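Local atomic coordinates of multicopper oxidase (PDB entry 4E9X), a protein that probably oxidises substrates at a mononuclear copper and passes the electrons to a cluster of three coppers, where dioxygen is reduced to water. Residues 26-31 with 116-121; 60-65 with 102-107; 201-206 with 251-256. All coordinates share one frame; numbering follows the deposited sequence.

From the N terminus, the end of strand 21-28 meets residues 116-121 at the start of strand 119-125, with a water joining in the turn that follows, so contact 1 closes a loop of 84 residues. Contact 2 is nested inside that loop: strand 60-62 pairs with strand 101-104, and the two contacts touch where Met118 and Gly120 run beside Trp102 to Cys105. Contact 3 follows in series, in the second cupredoxin domain, where strand 201-205 pairs with strand 248-253. Its centre lies about 26 Å from that of contact 2 within one chain, yet the histidines of contact 2 share coppers with those of contact 3 from a neighbouring subunit.

Contact 1: 26-31 with 116-121; sequences FGFNGQ and RGMWGP
The rings of Phe26 and Phe28 receive Met118 differently. Met118 SD stands obliquely to the Phe26 ring, 5.0 Å from its centroid, in a Met-aromatic contact, and Arg116 CB approaches the same ring obliquely, 3.8 Å from Phe26 CD2. Phe28 offers its edge to the backbone N of Trp119, which lies near the ring plane and 3.6 Å from Phe28 CE2, while Met118 C approaches the same ring obliquely, nearest CE2. On one face of the Trp119 indole sits Gly117 O, displaced toward the rim. Beyond the two segments, Phe26 stacks on Tyr155 and meets His57 edge-to-face.

Met118 joins the two phenylalanines because its chain bends at the last torsion (chi3 68°). SD is held 3.5 Å from Phe26 CB, while the methyl CE turns to Phe28 CZ at 3.8 Å. Cut back to an alanine, Phe28 would lose the ring beside this methyl, which is likely to open a gap and let CE turn more freely. Met118 belongs to the mononuclear copper site with His57, Cys105 and His112, the type 1 centre of a cupredoxin domain, and the contact joins strand 21-28 to the chain between helix 109-115 and strand 119-125. Met118 itself is the centre of an inverse gamma turn, in which Trp119 N bonds to Gly117 O.

Between the backbones there is one direct hydrogen bond, from Phe26 N to a lone pair of Arg116 O at 2.9 Å. A water extends the link: it accepts from Phe28 N and donates to Gln31 O and to Gly117 O, the last at 2.9 Å. Arg116 sends its guanidinium away from Phe26, NE forming a salt bridge with Glu111 and NH1 a hydrogen bond with Lys24 O.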
loop_
_atom_site.group_PDB
_atom_site.type_symbol
_atom_site.label_atom_id
_atom_site.label_comp_id
_atom_site.label_asym_id
_atom_site.label_seq_id
_atom_site.Cartn_x
_atom_site.Cartn_y
_atom_site.Cartn_z
ATOM N N PHE A 26 9.766 20.180 15.570
ATOM C CA PHE A 26 10.143 19.885 16.937
ATOM C C PHE A 26 11.225 18.802 16.892
ATOM O O PHE A 26 10.941 17.623 16.926
ATOM C CB PHE A 26 8.933 19.412 17.741
ATOM C CG PHE A 26 7.840 20.453 17.933
ATOM C CD1 PHE A 26 8.085 21.670 18.552
ATOM C CD2 PHE A 26 6.553 20.166 17.481
ATOM C CE1 PHE A 26 7.063 22.599 18.759
ATOM C CE2 PHE A 26 5.530 21.091 17.681
ATOM C CZ PHE A 26 5.804 22.287 18.337
ATOM N N GLY A 27 12.473 19.234 16.773
ATOM C CA GLY A 27 13.542 18.261 16.505
ATOM C C GLY A 27 14.106 17.719 17.788
ATOM O O GLY A 27 14.503 18.455 18.706
ATOM N N PHE A 28 14.181 16.406 17.896
ATOM C CA PHE A 28 14.946 15.764 18.950
ATOM C C PHE A 28 16.405 16.201 18.786
ATOM O O PHE A 28 16.975 16.115 17.702
ATOM C CB PHE A 28 14.792 14.245 18.851
ATOM C CG PHE A 28 13.380 13.752 19.215
ATOM C CD1 PHE A 28 12.890 13.955 20.500
ATOM C CD2 PHE A 28 12.593 13.128 18.277
ATOM C CE1 PHE A 28 11.602 13.548 20.876
ATOM C CE2 PHE A 28 11.350 12.677 18.648
ATOM C CZ PHE A 28 10.836 12.860 19.951
ATOM N N ASN A 29 16.983 16.723 19.868
ATOM C CA ASN A 29 18.309 17.326 19.883
ATOM C C ASN A 29 18.410 18.341 18.757
ATOM O O ASN A 29 19.519 18.569 18.213
ATOM C CB ASN A 29 19.412 16.274 19.799
ATOM C CG ASN A 29 19.577 15.491 21.083
ATOM O OD1 ASN A 29 18.811 15.664 22.033
ATOM N ND2 ASN A 29 20.588 14.632 21.132
ATOM N N GLY A 30 17.330 19.005 18.388
ATOM C CA GLY A 30 17.397 20.061 17.408
ATOM C C GLY A 30 17.710 19.594 15.999
ATOM O O GLY A 30 18.202 20.358 15.185
ATOM N N GLN A 31 17.370 18.323 15.667
ATOM C CA GLN A 31 17.676 17.853 14.311
ATOM C C GLN A 31 16.521 16.947 13.838
ATOM O O GLN A 31 15.808 16.365 14.672
ATOM C CB GLN A 31 18.992 17.075 14.275
ATOM C CG GLN A 31 19.082 15.912 15.301
ATOM C CD GLN A 31 20.342 15.100 15.031
ATOM O OE1 GLN A 31 21.443 15.503 15.441
ATOM N NE2 GLN A 31 20.187 13.972 14.359
ATOM N N ARG A 116 6.161 17.530 11.855
ATOM C CA ARG A 116 7.080 18.275 12.705
ATOM C C ARG A 116 8.342 17.490 13.013
ATOM O O ARG A 116 9.124 17.901 13.868
ATOM C CB ARG A 116 6.402 18.735 14.006
ATOM C CG ARG A 116 5.199 19.633 13.775
ATOM C CD ARG A 116 5.519 20.979 13.111
ATOM N NE ARG A 116 4.201 21.590 12.777
ATOM C CZ ARG A 116 4.068 22.512 11.846
ATOM N NH1 ARG A 116 5.116 23.050 11.179
ATOM N NH2 ARG A 116 2.837 22.953 11.553
ATOM N N GLY A 117 8.598 16.419 12.274
ATOM C CA GLY A 117 9.889 15.780 12.299
ATOM C C GLY A 117 10.223 15.067 13.590
ATOM O O GLY A 117 11.386 14.813 13.857
ATOM N N MET A 118 9.194 14.704 14.397
ATOM C CA MET A 118 9.483 14.097 15.717
ATOM C C MET A 118 9.684 12.605 15.624
ATOM O O MET A 118 8.880 11.787 16.098
ATOM C CB MET A 118 8.301 14.409 16.663
ATOM C CG MET A 118 8.084 15.944 16.777
ATOM S SD MET A 118 7.304 16.357 18.362
ATOM C CE MET A 118 8.626 15.968 19.527
ATOM N N TRP A 119 10.852 12.217 15.067
ATOM C CA TRP A 119 11.133 10.793 14.895
ATOM C C TRP A 119 12.617 10.619 14.620
ATOM O O TRP A 119 13.325 11.545 14.153
ATOM C CB TRP A 119 10.338 10.232 13.698
ATOM C CG TRP A 119 10.126 11.112 12.503
ATOM C CD1 TRP A 119 9.012 11.842 12.215
ATOM C CD2 TRP A 119 11.057 11.344 11.431
ATOM N NE1 TRP A 119 9.185 12.514 11.038
ATOM C CE2 TRP A 119 10.432 12.236 10.502
ATOM C CE3 TRP A 119 12.359 10.853 11.150
ATOM C CZ2 TRP A 119 11.054 12.686 9.316
ATOM C CZ3 TRP A 119 12.980 11.298 9.974
ATOM C CH2 TRP A 119 12.328 12.176 9.100
ATOM N N GLY A 120 13.106 9.433 14.921
ATOM C CA GLY A 120 14.483 9.060 14.650
ATOM C C GLY A 120 14.621 7.556 14.751
ATOM O O GLY A 120 13.681 6.861 15.094
ATOM N N PRO A 121 15.805 7.043 14.351
ATOM C CA PRO A 121 16.029 5.600 14.280
ATOM C C PRO A 121 16.617 4.988 15.545
ATOM O O PRO A 121 17.469 5.632 16.185
ATOM C CB PRO A 121 17.025 5.476 13.092
ATOM C CG PRO A 121 17.868 6.762 13.249
ATOM C CD PRO A 121 16.938 7.844 13.811
HETATM O O HOH W 1 13.683 14.830 15.546
#

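Contact 2: 60-65 with 102-107; sequences HWHGVH and WYHCHV. With CU (copper (II) ion), chain K; CU (copper (II) ion), chain E; CU (copper (II) ion), chain D; CU (copper (II) ion), chain J.
The two His-X-His motifs of the first cupredoxin domain meet here, on antiparallel strands whose histidines supply one part of a copper cluster completed by a neighbouring subunit. His60 pairs with His104 and His62 with Trp102 as hydrogen-bonded pairs; His60 N donates to His104 O at 2.9 Å, and His104 N returns the bond to His60 O. These side chains share one face of the sheet. On the other, Trp61 CE3 packs 3.4 Å from Tyr103 CB.

A single copper joins the strands: His62 ND1 binds it at 1.9 Å and His104 NE2 at 2.0 Å, their rings meeting rim to rim. Trp102 NE1 lies over the face of His62, 3.2 Å from its CG, its N-H making a weak hydrogen bond to Gly234 O instead; His62 CB makes a CH-pi contact over the five-membered ring of Trp102. The edge of His106 is directed toward the face of His60, their planes 85° apart. The two bind different coppers through NE2.

Rotation of His104 is fixed at both ends of its ring, since ND1 gives a nearly straight bond (173°) to Cys105 O, 2.8 Å away in the ring plane. His60 ND1 is likewise held by Asp73 O, and His62 has Asp227 of the second subunit as its main polar partner. Cys105, between the two histidines of its motif, binds the mononuclear copper through SG at 2.2 Å. The short covalent path from Cys105 to His104 and His106 is consistent with a route for electrons from that copper to the cluster, as in other multicopper oxidases.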
loop_
_atom_site.group_PDB
_atom_site.type_symbol
_atom_site.label_atom_id
_atom_site.label_comp_id
_atom_site.label_asym_id
_atom_site.label_seq_id
_atom_site.Cartn_x
_atom_site.Cartn_y
_atom_site.Cartn_z
ATOM N N HIS A 60 7.459 7.574 22.156
ATOM C CA HIS A 60 7.149 6.168 22.003
ATOM C C HIS A 60 8.264 5.456 21.239
ATOM O O HIS A 60 8.837 5.957 20.256
ATOM C CB HIS A 60 5.819 6.014 21.250
ATOM C CG HIS A 60 5.593 4.601 20.788
ATOM N ND1 HIS A 60 5.476 3.521 21.641
ATOM C CD2 HIS A 60 5.438 4.111 19.525
ATOM C CE1 HIS A 60 5.317 2.420 20.914
ATOM N NE2 HIS A 60 5.261 2.755 19.623
ATOM N N TRP A 61 8.601 4.260 21.677
ATOM C CA TRP A 61 9.717 3.447 21.167
ATOM C C TRP A 61 9.100 2.346 20.332
ATOM O O TRP A 61 8.641 1.327 20.842
ATOM C CB TRP A 61 10.584 2.913 22.342
ATOM C CG TRP A 61 10.911 4.095 23.229
ATOM C CD1 TRP A 61 10.202 4.480 24.322
ATOM C CD2 TRP A 61 11.995 5.044 23.117
ATOM N NE1 TRP A 61 10.772 5.610 24.890
ATOM C CE2 TRP A 61 11.879 5.992 24.183
ATOM C CE3 TRP A 61 13.049 5.168 22.201
ATOM C CZ2 TRP A 61 12.782 7.057 24.358
ATOM C CZ3 TRP A 61 13.925 6.239 22.400
ATOM C CH2 TRP A 61 13.830 7.172 23.435
ATOM N N HIS A 62 8.984 2.586 19.027
ATOM C CA HIS A 62 8.210 1.748 18.128
ATOM C C HIS A 62 8.992 0.491 17.849
ATOM O O HIS A 62 10.011 0.500 17.189
ATOM C CB HIS A 62 7.864 2.572 16.882
ATOM C CG HIS A 62 7.003 1.801 15.896
ATOM N ND1 HIS A 62 5.882 2.391 15.320
ATOM C CD2 HIS A 62 7.089 0.547 15.336
ATOM C CE1 HIS A 62 5.362 1.505 14.465
ATOM N NE2 HIS A 62 6.083 0.379 14.504
ATOM N N GLY A 63 8.363 -0.618 18.236
ATOM C CA GLY A 63 8.931 -1.941 18.087
ATOM C C GLY A 63 9.513 -2.487 19.388
ATOM O O GLY A 63 9.714 -3.715 19.482
ATOM N N VAL A 64 9.704 -1.591 20.369
ATOM C CA VAL A 64 10.188 -2.045 21.676
ATOM C C VAL A 64 9.043 -2.653 22.422
ATOM O O VAL A 64 7.965 -2.049 22.573
ATOM C CB VAL A 64 10.760 -0.825 22.463
ATOM C CG1 VAL A 64 11.102 -1.169 23.901
ATOM C CG2 VAL A 64 12.008 -0.300 21.725
ATOM N N HIS A 65 9.175 -3.901 22.879
ATOM C CA HIS A 65 7.992 -4.505 23.486
ATOM C C HIS A 65 7.597 -3.905 24.816
ATOM O O HIS A 65 6.432 -4.043 25.210
ATOM C CB HIS A 65 8.330 -5.991 23.754
ATOM C CG HIS A 65 8.442 -6.820 22.521
ATOM N ND1 HIS A 65 8.998 -8.103 22.514
ATOM C CD2 HIS A 65 7.996 -6.563 21.279
ATOM C CE1 HIS A 65 8.909 -8.581 21.303
ATOM N NE2 HIS A 65 8.313 -7.684 20.523
ATOM N N TRP A 102 12.353 2.314 15.736
ATOM C CA TRP A 102 12.417 3.784 15.640
ATOM C C TRP A 102 11.683 4.378 16.821
ATOM O O TRP A 102 11.093 3.652 17.603
ATOM C CB TRP A 102 11.885 4.272 14.322
ATOM C CG TRP A 102 10.449 4.046 13.932
ATOM C CD1 TRP A 102 9.777 2.866 13.871
ATOM C CD2 TRP A 102 9.541 5.079 13.513
ATOM N NE1 TRP A 102 8.473 3.117 13.436
ATOM C CE2 TRP A 102 8.308 4.456 13.215
ATOM C CE3 TRP A 102 9.631 6.477 13.347
ATOM C CZ2 TRP A 102 7.204 5.199 12.779
ATOM C CZ3 TRP A 102 8.541 7.206 12.918
ATOM C CH2 TRP A 102 7.315 6.559 12.636
ATOM N N TYR A 103 11.741 5.687 16.942
ATOM C CA TYR A 103 11.116 6.324 18.096
ATOM C C TYR A 103 10.447 7.587 17.546
ATOM O O TYR A 103 10.911 8.185 16.555
ATOM C CB TYR A 103 12.109 6.582 19.267
ATOM C CG TYR A 103 13.214 7.557 18.872
ATOM C CD1 TYR A 103 13.058 8.934 19.011
ATOM C CD2 TYR A 103 14.414 7.079 18.355
ATOM C CE1 TYR A 103 14.072 9.817 18.645
ATOM C CE2 TYR A 103 15.453 7.948 17.967
ATOM C CZ TYR A 103 15.255 9.285 18.116
ATOM O OH TYR A 103 16.235 10.206 17.753
ATOM N N HIS A 104 9.371 8.039 18.193
ATOM C CA HIS A 104 8.666 9.209 17.697
ATOM C C HIS A 104 7.727 9.754 18.771
ATOM O O HIS A 104 7.327 8.983 19.666
ATOM C CB HIS A 104 7.850 8.904 16.427
ATOM C CG HIS A 104 6.826 7.805 16.484
ATOM N ND1 HIS A 104 5.579 7.940 17.031
ATOM C CD2 HIS A 104 6.899 6.527 16.035
ATOM C CE1 HIS A 104 4.919 6.772 16.912
ATOM N NE2 HIS A 104 5.688 5.899 16.292
ATOM N N CYS A 105 7.343 11.009 18.648
ATOM C CA CYS A 105 6.344 11.521 19.609
ATOM C C CYS A 105 5.050 10.745 19.454
ATOM O O CYS A 105 4.719 10.268 18.373
ATOM C CB CYS A 105 6.142 13.020 19.310
ATOM S SG CYS A 105 5.088 13.808 20.553
ATOM N N HIS A 106 4.267 10.672 20.533
ATOM C CA HIS A 106 2.935 10.092 20.453
ATOM C C HIS A 106 1.836 11.034 20.954
ATOM O O HIS A 106 0.732 10.589 21.269
ATOM C CB HIS A 106 2.895 8.740 21.197
ATOM C CG HIS A 106 2.115 7.682 20.489
ATOM N ND1 HIS A 106 0.748 7.744 20.374
ATOM C CD2 HIS A 106 2.494 6.530 19.881
ATOM C CE1 HIS A 106 0.330 6.690 19.705
ATOM N NE2 HIS A 106 1.356 5.923 19.393
ATOM N N VAL A 107 2.119 12.335 20.994
ATOM C CA VAL A 107 1.170 13.389 21.253
ATOM C C VAL A 107 0.819 14.044 19.882
ATOM O O VAL A 107 1.742 14.335 19.093
ATOM C CB VAL A 107 1.759 14.466 22.172
ATOM C CG1 VAL A 107 0.792 15.653 22.253
ATOM C CG2 VAL A 107 2.092 13.930 23.547
HETATM CU CU CU K . 4.468 1.598 18.401
HETATM CU CU CU E . 5.177 4.162 15.513
HETATM CU CU CU D . 5.137 15.961 20.039
HETATM CU CU CU J . 1.270 4.113 18.408
#

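Contact 3: 201-206 with 251-256; sequences HAMHSH and FHDHVD. With CU (copper (II) ion), chain G; CU (copper (II) ion), chain F; CU (copper (II) ion), chain S.
His204 swings its ring away from its own backbone N (chi1 171°), which lays it alongside His254. His252 instead places CG between its backbone N and carbonyl carbon (chi1 62°), and from there NE2 reaches the copper that His206 also binds. The metal bonds are 1.9 Å from His206 NE2 and 2.0 Å from His252 NE2, and the two rings meet rim to rim. His204 turns an edge toward the face of His252 with their planes at 86°, and His254 turns an edge toward the face of His204. His204 and His254 bind one further copper each. Outside the contact, His204 ND1 is held by Asp227 O and His206 by Asp73 of the third subunit.

These are the paired His-X-His motifs of the second cupredoxin domain, at the ends of antiparallel strands 201-205 and 248-253. His60, His62, His104 and His106 of the third subunit meet them across the coppers, which places the cluster at the subunit interface. His204 N donates to His252 O and His252 N to His204 O.

Asp253, on the opposite face of the sheet from His252, ties down the start of strand 201-205. Its OD1 takes Ala202 N at 2.9 Å from one face of the carboxylate and Val255 N from the other, the second bond forming an Asx turn. OD2 accepts from His201 ND1 at 2.7 Å, the donor above the carboxylate plane and OD2 tilted from the ring plane, and also from His258 ND1. Asp253 also fixes the rotation of His252, whose ND1 donates to Asp253 O in the plane of the ring but from above the carbonyl plane. Farther along the Asp253 face, Ser205 CB rests over the Phe251 ring, 4.2 Å from its centroid.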
loop_
_atom_site.group_PDB
_atom_site.type_symbol
_atom_site.label_atom_id
_atom_site.label_comp_id
_atom_site.label_asym_id
_atom_site.label_seq_id
_atom_site.Cartn_x
_atom_site.Cartn_y
_atom_site.Cartn_z
ATOM N N HIS A 201 5.452 5.060 0.122
ATOM C CA HIS A 201 6.634 5.360 -0.693
ATOM C C HIS A 201 7.066 4.058 -1.380
ATOM O O HIS A 201 7.298 3.031 -0.714
ATOM C CB HIS A 201 7.770 5.853 0.218
ATOM C CG HIS A 201 7.400 7.115 0.935
ATOM N ND1 HIS A 201 7.566 8.352 0.377
ATOM C CD2 HIS A 201 6.820 7.310 2.149
ATOM C CE1 HIS A 201 7.098 9.285 1.239
ATOM N NE2 HIS A 201 6.659 8.658 2.320
ATOM N N ALA A 202 7.159 4.082 -2.701
ATOM C CA ALA A 202 7.490 2.869 -3.459
ATOM C C ALA A 202 8.960 2.981 -3.858
ATOM O O ALA A 202 9.319 3.591 -4.836
ATOM C CB ALA A 202 6.557 2.753 -4.654
ATOM N N MET A 203 9.863 2.472 -3.042
ATOM C CA MET A 203 11.301 2.775 -3.207
ATOM C C MET A 203 11.909 1.837 -4.253
ATOM O O MET A 203 11.918 0.608 -4.084
ATOM C CB MET A 203 11.990 2.589 -1.850
ATOM C CG MET A 203 11.407 3.526 -0.777
ATOM S SD MET A 203 11.381 5.286 -1.207
ATOM C CE MET A 203 13.121 5.697 -1.427
ATOM N N HIS A 204 12.404 2.434 -5.318
ATOM C CA HIS A 204 12.934 1.685 -6.478
ATOM C C HIS A 204 14.424 1.977 -6.695
ATOM O O HIS A 204 14.795 3.160 -6.859
ATOM C CB HIS A 204 12.162 2.100 -7.706
ATOM C CG HIS A 204 12.701 1.598 -8.999
ATOM N ND1 HIS A 204 13.059 0.254 -9.229
ATOM C CD2 HIS A 204 12.970 2.240 -10.155
ATOM C CE1 HIS A 204 13.530 0.157 -10.507
ATOM N NE2 HIS A 204 13.476 1.359 -11.067
ATOM N N SER A 205 15.205 0.917 -6.751
ATOM C CA SER A 205 16.642 1.052 -7.039
ATOM C C SER A 205 16.906 0.769 -8.517
ATOM O O SER A 205 16.737 -0.363 -8.979
ATOM C CB SER A 205 17.458 0.094 -6.204
ATOM O OG SER A 205 16.968 -1.244 -6.290
ATOM N N HIS A 206 17.394 1.744 -9.283
ATOM C CA HIS A 206 17.862 1.427 -10.634
ATOM C C HIS A 206 19.153 0.582 -10.524
ATOM O O HIS A 206 19.906 0.681 -9.547
ATOM C CB HIS A 206 18.165 2.699 -11.425
ATOM C CG HIS A 206 16.961 3.525 -11.801
ATOM N ND1 HIS A 206 16.936 4.169 -13.036
ATOM C CD2 HIS A 206 15.800 3.810 -11.227
ATOM C CE1 HIS A 206 15.764 4.870 -13.139
ATOM N NE2 HIS A 206 15.053 4.629 -12.029
ATOM N N PHE A 251 17.810 6.234 -7.359
ATOM C CA PHE A 251 17.192 5.348 -6.351
ATOM C C PHE A 251 16.137 6.271 -5.746
ATOM O O PHE A 251 16.480 7.312 -5.187
ATOM C CB PHE A 251 18.288 4.923 -5.393
ATOM C CG PHE A 251 17.948 3.908 -4.258
ATOM C CD1 PHE A 251 18.921 3.564 -3.345
ATOM C CD2 PHE A 251 16.691 3.294 -4.124
ATOM C CE1 PHE A 251 18.727 2.649 -2.314
ATOM C CE2 PHE A 251 16.507 2.420 -3.074
ATOM C CZ PHE A 251 17.464 2.097 -2.175
ATOM N N HIS A 252 14.853 5.920 -5.895
ATOM C CA HIS A 252 13.851 6.966 -5.608
ATOM C C HIS A 252 12.493 6.362 -5.316
ATOM O O HIS A 252 12.198 5.226 -5.657
ATOM C CB HIS A 252 13.714 7.941 -6.790
ATOM C CG HIS A 252 13.244 7.261 -8.040
ATOM N ND1 HIS A 252 11.892 7.156 -8.416
ATOM C CD2 HIS A 252 13.913 6.627 -9.015
ATOM C CE1 HIS A 252 11.868 6.477 -9.575
ATOM N NE2 HIS A 252 13.063 6.146 -9.985
ATOM N N ASP A 253 11.641 7.184 -4.712
ATOM C CA ASP A 253 10.213 6.856 -4.560
ATOM C C ASP A 253 9.596 6.894 -5.949
ATOM O O ASP A 253 9.731 7.884 -6.689
ATOM C CB ASP A 253 9.609 7.865 -3.592
ATOM C CG ASP A 253 8.168 7.658 -3.247
ATOM O OD1 ASP A 253 7.492 6.775 -3.811
ATOM O OD2 ASP A 253 7.692 8.430 -2.363
ATOM N N HIS A 254 8.914 5.815 -6.305
ATOM C CA HIS A 254 8.294 5.699 -7.641
ATOM C C HIS A 254 6.888 6.238 -7.676
ATOM O O HIS A 254 6.223 6.220 -8.748
ATOM C CB HIS A 254 8.364 4.229 -8.045
ATOM C CG HIS A 254 8.418 4.000 -9.538
ATOM N ND1 HIS A 254 7.413 4.304 -10.462
ATOM C CD2 HIS A 254 9.388 3.444 -10.296
ATOM C CE1 HIS A 254 7.801 3.947 -11.667
ATOM N NE2 HIS A 254 9.019 3.414 -11.638
ATOM N N VAL A 255 6.309 6.680 -6.559
ATOM C CA VAL A 255 4.961 7.272 -6.586
ATOM C C VAL A 255 5.059 8.584 -7.332
ATOM O O VAL A 255 5.790 9.495 -6.888
ATOM C CB VAL A 255 4.392 7.460 -5.170
ATOM C CG1 VAL A 255 3.081 8.221 -5.213
ATOM C CG2 VAL A 255 4.274 6.072 -4.473
ATOM N N ASP A 256 4.373 8.700 -8.458
ATOM C CA ASP A 256 4.608 9.819 -9.402
ATOM C C ASP A 256 4.486 11.188 -8.774
ATOM O O ASP A 256 5.342 12.036 -9.061
ATOM C CB ASP A 256 3.614 9.686 -10.562
ATOM C CG ASP A 256 3.634 8.305 -11.197
ATOM O OD1 ASP A 256 3.942 7.227 -10.626
ATOM O OD2 ASP A 256 3.312 8.291 -12.394
HETATM CU CU CU G . 13.820 1.823 -12.793
HETATM CU CU CU F . 13.461 5.719 -11.874
HETATM CU CU CU S . 10.026 2.610 -13.263
#